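Local coordinates for oxidoreductase, NAD-binding/iron-sulfur cluster-binding protein (Nitratireductor pacificus pht-3B, PDB 6ZXU) that is a catabolic reductive dehalogenase that holds a cobalamin and two [4Fe-4S] clusters, with which it probably removes halogens from organic substrates, at residues Q61-F66 with T167-T172. Residues are numbered along the deposited sequence; the frame is centred on the assembly and turned at random.
Sequences QPEDGF and TNAART
Away from the cofactors, the extended loop around Glu63 and Asp64, which precedes helix 74-85, runs past the first turn of helix 168-190, closest at the CA atoms of Glu63 and Ala169, 5.8 Å apart. The carboxylate of Asp64 lies against the amino end of that helix. Its two oxygens divide the first two helical amides between them: Asn168 N donates to Asp64 OD2 at 2.8 Å through the syn lone pair, while Ala169 N donates to Asp64 OD1 at 2.9 Å, again on the syn side but 27° out of the carboxylate plane. With CG beside the backbone N and anti to the carbonyl carbon (chi1 -66°), the group reaches across to this pair of N-H groups. A water serves the third amide, accepting from Ala170 N and donating to Asp64 OD1, each at 3.0 Å. The methyl of Ala169 sits 3.2 Å from Asp64 OD1, and Glu63 OE2 comes within 3.7 Å of the same methyl, Ala169 CB, the bent glutamate being held by a salt bridge from its OE1 to Arg233 on strand 232-239. The Asn168 side chain turns away to bond Gly151 and Glu153, and Thr167, the N-cap residue, uses its hydroxyl on Ile164 and Tyr389 instead of capping. Replacing Asp64 by an alanine would probably leave the amides of Asn168 and Ala169 without these acceptors, and the water without its acceptor at OD1. The carboxylate thus supplies acceptors that the Thr167 side chain does not, its negative charge probably favoured by the positive end of the helix dipole.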
ATOM      1  N   GLN A  61      10.615  24.058  12.456  1.00 31.30           N
ATOM      2  CA  GLN A  61       9.536  23.116  12.275  1.00 28.63           C
ATOM      3  C   GLN A  61       8.846  22.874  13.571  1.00 27.39           C
ATOM      4  O   GLN A  61       9.443  22.992  14.610  1.00 30.00           O
ATOM      5  CB  GLN A  61      10.041  21.800  11.726  1.00 28.54           C
ATOM      6  CG  GLN A  61      10.645  21.869  10.356  1.00 27.89           C
ATOM      7  CD  GLN A  61      10.932  20.500   9.806  1.00 28.96           C
ATOM      8  OE1 GLN A  61      10.017  19.775   9.500  1.00 26.21           O
ATOM      9  NE2 GLN A  61      12.193  20.161   9.620  1.00 33.27           N
ATOM     10  N   PRO A  62       7.531  22.554  13.530  1.00 26.43           N
ATOM     11  CA  PRO A  62       6.843  22.020  14.703  1.00 28.02           C
ATOM     12  C   PRO A  62       7.532  20.824  15.344  1.00 26.67           C
ATOM     13  O   PRO A  62       8.189  20.043  14.685  1.00 26.87           O
ATOM     14  CB  PRO A  62       5.472  21.539  14.151  1.00 27.92           C
ATOM     15  CG  PRO A  62       5.271  22.347  12.911  1.00 29.95           C
ATOM     16  CD  PRO A  62       6.643  22.552  12.338  1.00 29.76           C
ATOM     17  N   GLU A  63       7.340  20.728  16.637  1.00 30.12           N
ATOM     18  CA  GLU A  63       7.954  19.706  17.471  1.00 33.79           C
ATOM     19  C   GLU A  63       6.891  19.106  18.347  1.00 34.47           C
ATOM     20  O   GLU A  63       5.816  19.672  18.506  1.00 31.22           O
ATOM     21  CB  GLU A  63       9.028  20.329  18.402  1.00 37.22           C
ATOM     22  CG  GLU A  63      10.290  20.779  17.657  1.00 44.48           C
ATOM     23  CD  GLU A  63      11.162  19.614  17.137  1.00 58.49           C
ATOM     24  OE1 GLU A  63      12.246  19.902  16.490  1.00 55.21           O
ATOM     25  OE2 GLU A  63      10.812  18.410  17.425  1.00 50.53           O
ATOM     26  N   ASP A  64       7.224  17.978  18.966  1.00 35.54           N
ATOM     27  CA  ASP A  64       6.326  17.386  19.986  1.00 38.38           C
ATOM     28  C   ASP A  64       6.261  18.244  21.266  1.00 40.16           C
ATOM     29  O   ASP A  64       7.258  18.858  21.652  1.00 36.61           O
ATOM     30  CB  ASP A  64       6.819  16.020  20.439  1.00 36.65           C
ATOM     31  CG  ASP A  64       6.772  15.004  19.355  1.00 38.60           C
ATOM     32  OD1 ASP A  64       7.778  14.990  18.582  1.00 38.91           O
ATOM     33  OD2 ASP A  64       5.816  14.108  19.368  1.00 41.18           O
ATOM     34  N   GLY A  65       5.075  18.253  21.895  1.00 38.08           N
ATOM     35  CA  GLY A  65       4.848  18.937  23.178  1.00 42.75           C
ATOM     36  C   GLY A  65       5.572  18.285  24.348  1.00 48.53           C
ATOM     37  O   GLY A  65       6.142  18.988  25.184  1.00 50.68           O
ATOM     38  N   PHE A  66       5.589  16.943  24.370  1.00 48.59           N
ATOM     39  CA  PHE A  66       6.184  16.176  25.449  1.00 43.74           C
ATOM     40  C   PHE A  66       7.391  15.428  24.973  1.00 42.10           C
ATOM     41  O   PHE A  66       7.581  15.170  23.780  1.00 34.75           O
ATOM     42  CB  PHE A  66       5.187  15.175  26.024  1.00 52.53           C
ATOM     43  CG  PHE A  66       3.809  15.742  26.181  1.00 63.04           C
ATOM     44  CD1 PHE A  66       2.907  15.694  25.128  1.00 65.04           C
ATOM     45  CD2 PHE A  66       3.432  16.379  27.378  1.00 71.91           C
ATOM     46  CE1 PHE A  66       1.626  16.217  25.277  1.00 82.85           C
ATOM     47  CE2 PHE A  66       2.166  16.920  27.521  1.00 79.24           C
ATOM     48  CZ  PHE A  66       1.254  16.831  26.471  1.00 87.33           C
ATOM     49  N   THR A 167       6.869  10.983  20.157  1.00 26.49           N
ATOM     50  CA  THR A 167       7.586  10.406  19.027  1.00 24.00           C
ATOM     51  C   THR A 167       7.136  10.968  17.651  1.00 20.75           C
ATOM     52  O   THR A 167       7.622  10.531  16.643  1.00 21.16           O
ATOM     53  CB  THR A 167       7.383   8.880  18.961  1.00 22.90           C
ATOM     54  OG1 THR A 167       6.007   8.605  18.638  1.00 25.68           O
ATOM     55  CG2 THR A 167       7.755   8.226  20.288  1.00 22.12           C
ATOM     56  N   ASN A 168       6.336  11.983  17.647  1.00 22.18           N
ATOM     57  CA  ASN A 168       5.685  12.375  16.407  1.00 21.13           C
ATOM     58  C   ASN A 168       6.603  13.030  15.418  1.00 20.92           C
ATOM     59  O   ASN A 168       6.583  12.731  14.229  1.00 18.33           O
ATOM     60  CB  ASN A 168       4.485  13.252  16.728  1.00 20.22           C
ATOM     61  CG  ASN A 168       3.280  12.909  15.888  1.00 22.31           C
ATOM     62  OD1 ASN A 168       3.399  12.496  14.726  1.00 19.85           O
ATOM     63  ND2 ASN A 168       2.140  13.034  16.459  1.00 20.56           N
ATOM     64  N   ALA A 169       7.506  13.850  15.892  1.00 22.00           N
ATOM     65  CA  ALA A 169       8.457  14.498  14.989  1.00 21.93           C
ATOM     66  C   ALA A 169       9.412  13.533  14.388  1.00 21.62           C
ATOM     67  O   ALA A 169       9.727  13.606  13.214  1.00 23.09           O
ATOM     68  CB  ALA A 169       9.222  15.577  15.733  1.00 23.04           C
ATOM     69  N   ALA A 170       9.848  12.561  15.164  1.00 23.25           N
ATOM     70  CA  ALA A 170      10.714  11.466  14.627  1.00 23.52           C
ATOM     71  C   ALA A 170       9.975  10.484  13.700  1.00 21.14           C
ATOM     72  O   ALA A 170      10.460  10.118  12.662  1.00 22.72           O
ATOM     73  CB  ALA A 170      11.345  10.697  15.778  1.00 24.99           C
ATOM     74  N   ARG A 171       8.759  10.110  14.078  1.00 23.92           N
ATOM     75  CA  ARG A 171       7.862   9.346  13.214  1.00 20.42           C
ATOM     76  C   ARG A 171       7.621  10.081  11.879  1.00 20.82           C
ATOM     77  O   ARG A 171       7.746   9.517  10.809  1.00 20.09           O
ATOM     78  CB  ARG A 171       6.552   9.100  13.963  1.00 23.04           C
ATOM     79  CG  ARG A 171       5.392   8.453  13.194  1.00 21.97           C
ATOM     80  CD  ARG A 171       4.516   9.561  12.680  1.00 21.69           C
ATOM     81  NE  ARG A 171       3.235   9.200  12.112  1.00 20.89           N
ATOM     82  CZ  ARG A 171       2.624   9.947  11.219  1.00 24.66           C
ATOM     83  NH1 ARG A 171       3.119  11.116  10.850  1.00 23.15           N
ATOM     84  NH2 ARG A 171       1.454   9.580  10.754  1.00 29.94           N
ATOM     85  N   THR A 172       7.266  11.336  11.964  1.00 22.08           N
ATOM     86  CA  THR A 172       6.999  12.103  10.765  1.00 20.00           C
ATOM     87  C   THR A 172       8.295  12.416   9.986  1.00 19.15           C
ATOM     88  O   THR A 172       8.292  12.366   8.755  1.00 20.11           O
ATOM     89  CB  THR A 172       6.221  13.333  11.144  1.00 19.13           C
ATOM     90  OG1 THR A 172       5.090  12.963  11.963  1.00 18.37           O
ATOM     91  CG2 THR A 172       5.762  14.054   9.902  1.00 18.17           C
TER
HETATM   92  O   HOH W   1       9.812  12.862  18.112  1.00 25.59           O